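Local coordinates for diol-dehydratase (Roseburia inulinivorans, PDB 5I2A), which is a glycyl radical enzyme of the B12-independent type that dehydrates 1,2-propanediol, at residues R187-N192 with D533-G538; R52-F57 with L207-I212; M427-N432 with A546-T551. All coordinates share one frame; numbering follows the deposited sequence. Where two conformers were deposited one is given.

All six segments belong to the pyruvate formate lyase-like part of the chain, and interactions 2 and 3 each lie on the same side of the chain's centre as interaction 1. The centres of interactions 1 and 2 are about 15 Å apart, and they share a hairpin of consecutive helices: helix 171-190 supplies interaction 1 and helix 200-233 interaction 2. Interaction 3 is centred about 21 Å from interaction 1 and about 27 Å from interaction 2, which it does not touch. Along the chain the segments of interaction 1 alternate with those of both others, whereas interaction 2 closes before interaction 3 opens. Interaction 1 thus touches segment 207-212 on one side and Ala546 and Ile547, just before strand 548-556, on the other.

Interaction 1. Residues R187-N192 with D533-G538; sequences RKEMEN and DCIKRG
Glu189, near the end of helix 171-190, slides past Ile535 and reaches the carbonyl end of the short helix 534-537. The evidence for apolar packing is a single branch: Ile535 CG2 lies 3.8 Å from Glu189 CB. Ile535 also touches Lys185 and Val186, earlier on the same helix 171-190, while its end leads away from segment 187-192. With chi1 at -180°, Glu189 CG swings out opposite the backbone N and sits 3.6 Å from Ile535 O, and a bend at chi2 (64°) then turns the carboxylate along the backbone of Lys536.

Polar contact between the segments is indirect. Glu189 OE2 is 3.7 Å from Lys536 O, two acceptors that cannot bond each other, and Lys203 of helix 200-233 resolves this: its NZ forms a salt bridge with OE2 and a hydrogen bond to Lys536 O. The ammonium of Lys536 does not take part: NZ lies 6.6 Å from Glu189 OE1 and faces Asp533 OD1 in a long salt bridge (3.8 Å). Asn192 ND2 makes a weak bond of 3.4 Å to Glu189 OE1.

Backbone bonds define the helix end: Gly538 N to Ile535 O (weak) and Met539 N to Cys534 O make a Schellman motif, with Gly538 at positive phi (73°) as C-prime. A carboxylate near a helix C-terminus meets the negative end of the dipole, so Lys203, from a third helix, probably offsets the unfavourable meeting of carboxylate and carbonyl.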
loop_
_atom_site.group_PDB
_atom_site.type_symbol
_atom_site.label_atom_id
_atom_site.label_comp_id
_atom_site.label_asym_id
_atom_site.label_seq_id
_atom_site.Cartn_x
_atom_site.Cartn_y
_atom_site.Cartn_z
ATOM N N ARG A 187 14.932 -17.697 6.955
ATOM C CA ARG A 187 15.547 -18.307 5.787
ATOM C C ARG A 187 14.828 -19.589 5.392
ATOM O O ARG A 187 14.667 -19.871 4.213
ATOM C CB ARG A 187 17.035 -18.563 6.039
ATOM C CG ARG A 187 17.801 -17.263 6.188
ATOM C CD ARG A 187 19.283 -17.393 5.923
ATOM N NE ARG A 187 19.918 -16.077 5.864
ATOM C CZ ARG A 187 20.525 -15.499 6.895
ATOM N NH1 ARG A 187 20.583 -16.129 8.063
ATOM N NH2 ARG A 187 21.083 -14.303 6.760
ATOM N N LYS A 188 14.359 -20.348 6.372
ATOM C CA LYS A 188 13.594 -21.540 6.066
ATOM C C LYS A 188 12.258 -21.184 5.391
ATOM O O LYS A 188 11.820 -21.885 4.479
ATOM C CB LYS A 188 13.341 -22.378 7.307
ATOM C CG LYS A 188 12.910 -23.797 6.965
ATOM C CD LYS A 188 14.082 -24.771 7.110
ATOM C CE LYS A 188 13.930 -26.012 6.230
ATOM N NZ LYS A 188 14.572 -25.865 4.892
ATOM N N GLU A 189 11.617 -20.099 5.816
ATOM C CA GLU A 189 10.365 -19.694 5.167
ATOM C C GLU A 189 10.631 -19.186 3.743
ATOM O O GLU A 189 9.830 -19.409 2.836
ATOM C CB GLU A 189 9.644 -18.623 5.984
ATOM C CG GLU A 189 8.339 -18.170 5.364
ATOM C CD GLU A 189 7.316 -19.294 5.289
ATOM O OE1 GLU A 189 7.330 -20.171 6.176
ATOM O OE2 GLU A 189 6.511 -19.302 4.343
ATOM N N MET A 190 11.766 -18.520 3.549
ATOM C CA MET A 190 12.162 -18.059 2.220
ATOM C C MET A 190 12.196 -19.193 1.191
ATOM O O MET A 190 11.878 -18.991 0.015
ATOM C CB MET A 190 13.525 -17.390 2.285
ATOM C CG MET A 190 13.496 -16.003 2.894
ATOM S SD MET A 190 15.156 -15.310 2.917
ATOM C CE MET A 190 14.795 -13.588 3.271
ATOM N N GLU A 191 12.567 -20.387 1.652
ATOM C CA GLU A 191 12.630 -21.567 0.795
ATOM C C GLU A 191 11.265 -21.995 0.269
ATOM O O GLU A 191 11.185 -22.656 -0.759
ATOM C CB GLU A 191 13.287 -22.732 1.542
ATOM C CG GLU A 191 14.786 -22.568 1.672
ATOM C CD GLU A 191 15.424 -23.549 2.652
ATOM O OE1 GLU A 191 16.502 -23.224 3.192
ATOM O OE2 GLU A 191 14.857 -24.636 2.884
ATOM N N ASN A 192 10.196 -21.620 0.968
ATOM C CA ASN A 192 8.850 -21.897 0.487
ATOM C C ASN A 192 8.377 -20.919 -0.603
ATOM O O ASN A 192 7.317 -21.113 -1.184
ATOM C CB ASN A 192 7.844 -21.869 1.641
ATOM C CG ASN A 192 8.087 -22.960 2.666
ATOM O OD1 ASN A 192 8.537 -24.057 2.336
ATOM N ND2 ASN A 192 7.780 -22.662 3.926
ATOM N N ASP A 533 1.577 -14.550 13.128
ATOM C CA ASP A 533 2.265 -15.429 12.183
ATOM C C ASP A 533 2.939 -14.630 11.074
ATOM O O ASP A 533 2.807 -14.965 9.889
ATOM C CB ASP A 533 1.270 -16.395 11.534
ATOM C CG ASP A 533 1.435 -17.827 12.004
ATOM O OD1 ASP A 533 2.554 -18.209 12.406
ATOM O OD2 ASP A 533 0.435 -18.567 11.966
ATOM N N CYS A 534 3.624 -13.557 11.445
ATOM C CA CYS A 534 4.108 -12.608 10.452
ATOM C C CYS A 534 5.072 -13.240 9.441
ATOM O O CYS A 534 4.944 -13.027 8.239
ATOM C CB CYS A 534 4.750 -11.423 11.163
ATOM S SG CYS A 534 3.538 -10.513 12.163
ATOM N N ILE A 535 6.005 -14.046 9.929
ATOM C CA ILE A 535 7.005 -14.667 9.067
ATOM C C ILE A 535 6.345 -15.566 8.025
ATOM O O ILE A 535 6.603 -15.443 6.834
ATOM C CB ILE A 535 8.033 -15.468 9.906
ATOM C CG1 ILE A 535 9.019 -14.505 10.564
ATOM C CG2 ILE A 535 8.771 -16.497 9.048
ATOM C CD1 ILE A 535 9.820 -15.122 11.683
ATOM N N LYS A 536 5.461 -16.440 8.477
ATOM C CA LYS A 536 4.763 -17.354 7.584
ATOM C C LYS A 536 3.853 -16.637 6.580
ATOM O O LYS A 536 3.763 -17.038 5.426
ATOM C CB LYS A 536 3.953 -18.345 8.413
ATOM C CG LYS A 536 3.215 -19.399 7.622
ATOM C CD LYS A 536 2.506 -20.355 8.578
ATOM C CE LYS A 536 3.490 -20.904 9.610
ATOM N NZ LYS A 536 2.822 -21.646 10.719
ATOM N N ARG A 537 3.181 -15.575 7.015
ATOM C CA ARG A 537 2.267 -14.865 6.131
ATOM C C ARG A 537 2.996 -13.899 5.220
ATOM O O ARG A 537 2.460 -13.472 4.212
ATOM C CB ARG A 537 1.204 -14.121 6.939
ATOM C CG ARG A 537 0.261 -15.064 7.685
ATOM C CD ARG A 537 -0.749 -14.308 8.520
ATOM N NE ARG A 537 -1.639 -15.228 9.210
ATOM C CZ ARG A 537 -2.602 -14.852 10.043
ATOM N NH1 ARG A 537 -2.813 -13.563 10.296
ATOM N NH2 ARG A 537 -3.356 -15.771 10.620
ATOM N N GLY A 538 4.222 -13.558 5.584
ATOM C CA GLY A 538 5.007 -12.636 4.799
ATOM C C GLY A 538 4.548 -11.192 4.907
ATOM O O GLY A 538 4.732 -10.426 3.974
#

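Interaction 2. Residues R52-F57 with L207-I212; sequences RKARAF and LESILI
Ala54 of helix 49-63 and Ser209 of helix 200-233 mark the tight point of a parallel helix-helix packing, as the sizes of their side chains allow. The short segments run only 4° apart with an axis separation of 8.7 Å, and the CA atoms of Ala54 and Ser209 come within 5.2 Å. Both segments belong to the largely helical pyruvate formate lyase-like part of the chain.

Walking along 52-57, Ala54 comes first. Its CB points at the partner helix and rests 3.5 Å from Ser209 O and 3.7 Å from Ser209 CB. The hydroxyl of Ser209 is turned back to its own helix, bonding Cys205 O, with a weak further bond to Val50 O across the interface; Ser209 O in turn accepts from Ser213 OG. One turn further along 207-212, Ile212 CG2 packs 3.8 Å from Ala54 O, extending the contact toward the next residue.

Arg55 leaves its helix to the side of the interface, and a bend at chi2 (-69°) brings its tip back over Ile212, the two chains crossing at about a right angle. Its NH1 forms a salt bridge with Glu58 of the same helix, which can steady the guanidinium while its flat face takes up an apolar partner. Ile212 CD1 sits over the centre of that face, 3.5 Å from Arg55 CZ.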
loop_
_atom_site.group_PDB
_atom_site.type_symbol
_atom_site.label_atom_id
_atom_site.label_comp_id
_atom_site.label_asym_id
_atom_site.label_seq_id
_atom_site.Cartn_x
_atom_site.Cartn_y
_atom_site.Cartn_z
ATOM N N ARG A 52 12.792 0.197 3.670
ATOM C CA ARG A 52 13.287 1.468 4.177
ATOM C C ARG A 52 13.263 1.495 5.711
ATOM O O ARG A 52 14.183 2.042 6.322
ATOM C CB ARG A 52 12.484 2.633 3.607
ATOM C CG ARG A 52 12.543 2.713 2.065
ATOM C CD ARG A 52 11.810 3.939 1.547
ATOM N NE ARG A 52 12.538 5.176 1.803
ATOM C CZ ARG A 52 11.995 6.388 1.731
ATOM N NH1 ARG A 52 10.711 6.527 1.435
ATOM N NH2 ARG A 52 12.730 7.464 1.964
ATOM N N LYS A 53 12.235 0.899 6.324
ATOM C CA LYS A 53 12.143 0.859 7.798
ATOM C C LYS A 53 13.271 0.003 8.388
ATOM O O LYS A 53 13.861 0.359 9.404
ATOM C CB LYS A 53 10.790 0.296 8.276
ATOM C CG LYS A 53 9.549 1.058 7.839
ATOM C CD LYS A 53 9.413 2.374 8.534
ATOM C CE LYS A 53 9.128 2.162 10.018
ATOM N NZ LYS A 53 9.231 3.439 10.730
ATOM N N ALA A 54 13.543 -1.131 7.744
ATOM C CA ALA A 54 14.605 -2.037 8.177
ATOM C C ALA A 54 15.953 -1.345 8.098
ATOM O O ALA A 54 16.740 -1.408 9.044
ATOM C CB ALA A 54 14.616 -3.306 7.341
ATOM N N ARG A 55 16.197 -0.668 6.979
ATOM C CA ARG A 55 17.443 0.054 6.775
ATOM C C ARG A 55 17.580 1.212 7.764
ATOM O O ARG A 55 18.667 1.491 8.228
ATOM C CB ARG A 55 17.548 0.576 5.336
ATOM C CG ARG A 55 17.748 -0.526 4.294
ATOM C CD ARG A 55 19.113 -1.173 4.414
ATOM N NE ARG A 55 19.347 -2.146 3.348
ATOM C CZ ARG A 55 20.254 -3.114 3.413
ATOM N NH1 ARG A 55 21.009 -3.238 4.500
ATOM N NH2 ARG A 55 20.403 -3.960 2.400
ATOM N N ALA A 56 16.482 1.885 8.080
ATOM C CA ALA A 56 16.557 2.976 9.038
ATOM C C ALA A 56 16.845 2.423 10.453
ATOM O O ALA A 56 17.661 2.969 11.172
ATOM C CB ALA A 56 15.285 3.799 9.011
ATOM N N PHE A 57 16.191 1.323 10.818
ATOM C CA PHE A 57 16.421 0.662 12.106
ATOM C C PHE A 57 17.887 0.247 12.174
ATOM O O PHE A 57 18.560 0.467 13.169
ATOM C CB PHE A 57 15.487 -0.541 12.257
ATOM C CG PHE A 57 15.521 -1.224 13.613
ATOM C CD1 PHE A 57 15.318 -0.516 14.786
ATOM C CD2 PHE A 57 15.677 -2.606 13.693
ATOM C CE1 PHE A 57 15.302 -1.164 16.018
ATOM C CE2 PHE A 57 15.650 -3.263 14.916
ATOM C CZ PHE A 57 15.459 -2.539 16.079
ATOM N N LEU A 207 10.572 -10.504 4.490
ATOM C CA LEU A 207 11.496 -11.469 5.084
ATOM C C LEU A 207 12.943 -10.941 5.068
ATOM O O LEU A 207 13.648 -11.083 6.056
ATOM C CB LEU A 207 11.398 -12.830 4.376
ATOM C CG LEU A 207 10.041 -13.550 4.512
ATOM C CD1 LEU A 207 10.006 -14.889 3.788
ATOM C CD2 LEU A 207 9.666 -13.747 5.982
ATOM N N GLU A 208 13.382 -10.315 3.974
ATOM C CA GLU A 208 14.734 -9.747 3.938
ATOM C C GLU A 208 14.872 -8.635 4.962
ATOM O O GLU A 208 15.922 -8.481 5.575
ATOM C CB GLU A 208 15.091 -9.189 2.559
ATOM C CG GLU A 208 15.029 -10.184 1.420
ATOM C CD GLU A 208 16.289 -11.007 1.268
ATOM O OE1 GLU A 208 17.153 -10.977 2.178
ATOM O OE2 GLU A 208 16.416 -11.681 0.219
ATOM N N SER A 209 13.809 -7.851 5.119
ATOM C CA SER A 209 13.771 -6.775 6.104
ATOM C C SER A 209 13.955 -7.293 7.531
ATOM O O SER A 209 14.593 -6.644 8.352
ATOM C CB SER A 209 12.451 -6.010 6.014
ATOM O OG SER A 209 12.365 -5.335 4.777
ATOM N N ILE A 210 13.385 -8.453 7.821
ATOM C CA ILE A 210 13.586 -9.055 9.131
ATOM C C ILE A 210 15.063 -9.403 9.350
ATOM O O ILE A 210 15.618 -9.116 10.409
ATOM C CB ILE A 210 12.730 -10.307 9.320
ATOM C CG1 ILE A 210 11.242 -9.931 9.347
ATOM C CG2 ILE A 210 13.139 -11.045 10.605
ATOM C CD1 ILE A 210 10.272 -11.152 9.442
ATOM N N LEU A 211 15.698 -10.004 8.344
ATOM C CA LEU A 211 17.107 -10.384 8.458
ATOM C C LEU A 211 17.964 -9.162 8.801
ATOM O O LEU A 211 18.774 -9.183 9.724
ATOM C CB LEU A 211 17.605 -11.043 7.158
ATOM C CG LEU A 211 17.001 -12.407 6.807
ATOM C CD1 LEU A 211 17.636 -12.975 5.543
ATOM C CD2 LEU A 211 17.135 -13.382 7.973
ATOM N N ILE A 212 17.748 -8.087 8.061
ATOM C CA ILE A 212 18.460 -6.848 8.289
ATOM C C ILE A 212 18.209 -6.323 9.711
ATOM O O ILE A 212 19.146 -5.913 10.399
ATOM C CB ILE A 212 18.067 -5.802 7.237
ATOM C CG1 ILE A 212 18.595 -6.249 5.868
ATOM C CG2 ILE A 212 18.626 -4.427 7.602
ATOM C CD1 ILE A 212 17.999 -5.517 4.693
#

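Interaction 3. Residues M427-N432 with A546-T551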
loop_
_atom_site.group_PDB
_atom_site.type_symbol
_atom_site.label_atom_id
_atom_site.label_comp_id
_atom_site.label_asym_id
_atom_site.label_seq_id
_atom_site.Cartn_x
_atom_site.Cartn_y
_atom_site.Cartn_z
ATOM N N MET A 427 -8.099 -22.429 24.566
ATOM C CA MET A 427 -7.919 -22.533 25.999
ATOM C C MET A 427 -6.435 -22.538 26.400
ATOM O O MET A 427 -6.055 -21.869 27.352
ATOM C CB MET A 427 -8.607 -23.794 26.531
ATOM C CG MET A 427 -8.564 -23.873 28.043
ATOM S SD MET A 427 -9.702 -22.687 28.777
ATOM C CE MET A 427 -11.247 -23.337 28.155
ATOM N N ASP A 428 -5.599 -23.289 25.684
ATOM C CA ASP A 428 -4.174 -23.334 26.014
ATOM C C ASP A 428 -3.542 -21.937 25.882
ATOM O O ASP A 428 -2.652 -21.575 26.638
ATOM C CB ASP A 428 -3.402 -24.297 25.102
ATOM C CG ASP A 428 -3.671 -25.778 25.406
ATOM O OD1 ASP A 428 -4.387 -26.092 26.365
ATOM O OD2 ASP A 428 -3.128 -26.624 24.676
ATOM N N GLU A 429 -3.973 -21.187 24.878
ATOM C CA GLU A 429 -3.418 -19.858 24.644
ATOM C C GLU A 429 -3.876 -18.921 25.753
ATOM O O GLU A 429 -3.079 -18.210 26.337
ATOM C CB GLU A 429 -3.841 -19.329 23.269
ATOM C CG GLU A 429 -3.101 -20.001 22.125
ATOM C CD GLU A 429 -3.710 -19.696 20.762
ATOM O OE1 GLU A 429 -4.879 -19.260 20.697
ATOM O OE2 GLU A 429 -3.013 -19.904 19.758
ATOM N N ALA A 430 -5.169 -18.962 26.041
ATOM C CA ALA A 430 -5.781 -18.064 26.999
ATOM C C ALA A 430 -5.166 -18.272 28.375
ATOM O O ALA A 430 -4.946 -17.312 29.111
ATOM C CB ALA A 430 -7.301 -18.281 27.045
ATOM N N ARG A 431 -4.864 -19.527 28.701
ATOM C CA ARG A 431 -4.250 -19.855 29.980
ATOM C C ARG A 431 -2.879 -19.240 30.140
ATOM O O ARG A 431 -2.400 -19.068 31.258
ATOM C CB ARG A 431 -4.137 -21.372 30.158
ATOM C CG ARG A 431 -5.282 -21.945 30.948
ATOM C CD ARG A 431 -5.144 -23.444 31.160
ATOM N NE ARG A 431 -6.396 -24.016 31.634
ATOM C CZ ARG A 431 -6.652 -25.317 31.664
ATOM N NH1 ARG A 431 -5.735 -26.184 31.247
ATOM N NH2 ARG A 431 -7.815 -25.756 32.125
ATOM N N ASN A 432 -2.247 -18.923 29.020
ATOM C CA ASN A 432 -0.933 -18.326 29.055
ATOM C C ASN A 432 -0.991 -16.807 28.917
ATOM O O ASN A 432 -0.010 -16.180 28.535
ATOM C CB ASN A 432 -0.056 -18.915 27.952
ATOM C CG ASN A 432 1.402 -18.587 28.153
ATOM O OD1 ASN A 432 1.908 -18.711 29.257
ATOM N ND2 ASN A 432 2.071 -18.111 27.100
ATOM N N ALA A 546 -0.347 -10.813 12.331
ATOM C CA ALA A 546 -0.609 -11.457 13.626
ATOM C C ALA A 546 -1.785 -12.405 13.534
ATOM O O ALA A 546 -2.729 -12.171 12.778
ATOM C CB ALA A 546 -0.884 -10.419 14.728
ATOM N N ILE A 547 -1.746 -13.458 14.336
ATOM C CA ILE A 547 -2.875 -14.371 14.416
ATOM C C ILE A 547 -4.101 -13.661 14.978
ATOM O O ILE A 547 -5.181 -13.770 14.435
ATOM C CB ILE A 547 -2.541 -15.594 15.273
ATOM C CG1 ILE A 547 -1.443 -16.409 14.582
ATOM C CG2 ILE A 547 -3.802 -16.447 15.514
ATOM C CD1 ILE A 547 -0.973 -17.588 15.409
ATOM N N TYR A 548 -3.924 -12.910 16.056
ATOM C CA TYR A 548 -5.051 -12.230 16.682
ATOM C C TYR A 548 -4.918 -10.734 16.468
ATOM O O TYR A 548 -3.851 -10.157 16.685
ATOM C CB TYR A 548 -5.133 -12.570 18.181
ATOM C CG TYR A 548 -5.375 -14.039 18.394
ATOM C CD1 TYR A 548 -6.583 -14.609 18.022
ATOM C CD2 TYR A 548 -4.396 -14.865 18.928
ATOM C CE1 TYR A 548 -6.820 -15.952 18.178
ATOM C CE2 TYR A 548 -4.628 -16.236 19.091
ATOM C CZ TYR A 548 -5.846 -16.766 18.708
ATOM O OH TYR A 548 -6.111 -18.109 18.841
ATOM N N ASN A 549 -6.010 -10.120 16.038
ATOM C CA ASN A 549 -6.032 -8.704 15.737
ATOM C C ASN A 549 -7.220 -8.036 16.383
ATOM O O ASN A 549 -8.360 -8.472 16.192
ATOM C CB ASN A 549 -6.063 -8.488 14.227
ATOM C CG ASN A 549 -4.784 -8.911 13.575
ATOM O OD1 ASN A 549 -3.793 -8.202 13.654
ATOM N ND2 ASN A 549 -4.778 -10.090 12.971
ATOM N N PHE A 550 -6.953 -6.993 17.162
ATOM C CA PHE A 550 -8.029 -6.263 17.824
ATOM C C PHE A 550 -7.830 -4.758 17.696
ATOM O O PHE A 550 -6.753 -4.289 17.321
ATOM C CB PHE A 550 -8.120 -6.629 19.318
ATOM C CG PHE A 550 -8.282 -8.112 19.583
ATOM C CD1 PHE A 550 -9.490 -8.748 19.353
ATOM C CD2 PHE A 550 -7.226 -8.856 20.097
ATOM C CE1 PHE A 550 -9.638 -10.116 19.614
ATOM C CE2 PHE A 550 -7.360 -10.214 20.351
ATOM C CZ PHE A 550 -8.577 -10.846 20.105
ATOM N N THR A 551 -8.881 -4.019 18.026
ATOM C CA THR A 551 -8.755 -2.608 18.334
ATOM C C THR A 551 -9.492 -2.362 19.655
ATOM O O THR A 551 -10.649 -2.753 19.810
ATOM C CB THR A 551 -9.319 -1.712 17.202
ATOM O OG1 THR A 551 -8.684 -2.047 15.963
ATOM C CG2 THR A 551 -9.068 -0.240 17.513
#
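Tyr548 and Glu429 meet at the hydroxyl-bearing edge of the ring through one short hydrogen bond: Tyr548 OH donates to Glu429 OE1 (2.5 Å), which accepts on its syn lone pair. The carboxylate lies at the edge of the ring, close to its plane, yet its own plane stands 85° from that of the ring, so the pair is not stacked. OE1 is also 3.4 Å from Tyr548 CE2, which places it beside that corner of the ring. Gly424 O also lies near Tyr548 OH, a weak hydrogen bond that would compete for the same proton.

The next shell fixes both partners. Glu429 is extended beyond CG (chi2 168°), reaching toward Tyr548 while OE1 still accepts from Thr426 N at the helix start, and OE2 forms a salt bridge with Lys446. These charged and polar partners would be expected to keep the carboxylate ionised. The ring is covered on one face by Ile547 CG2, 3.6 Å above its centre. Beyond it, Asn549 ND2 bonds Ala546 O at 2.9 Å, from above the carbonyl plane, tying the strand's first residues to the Ala546 backbone before it.

Farther out, Ala430 packs on Ile417, Leu420 and Val421 of helix 413-422, while Tyr548 pairs through its backbone with Lys446 and Asp448. The bond therefore joins helix 427-431 to the start of strand 548-556, beside its parallel neighbour 447-448.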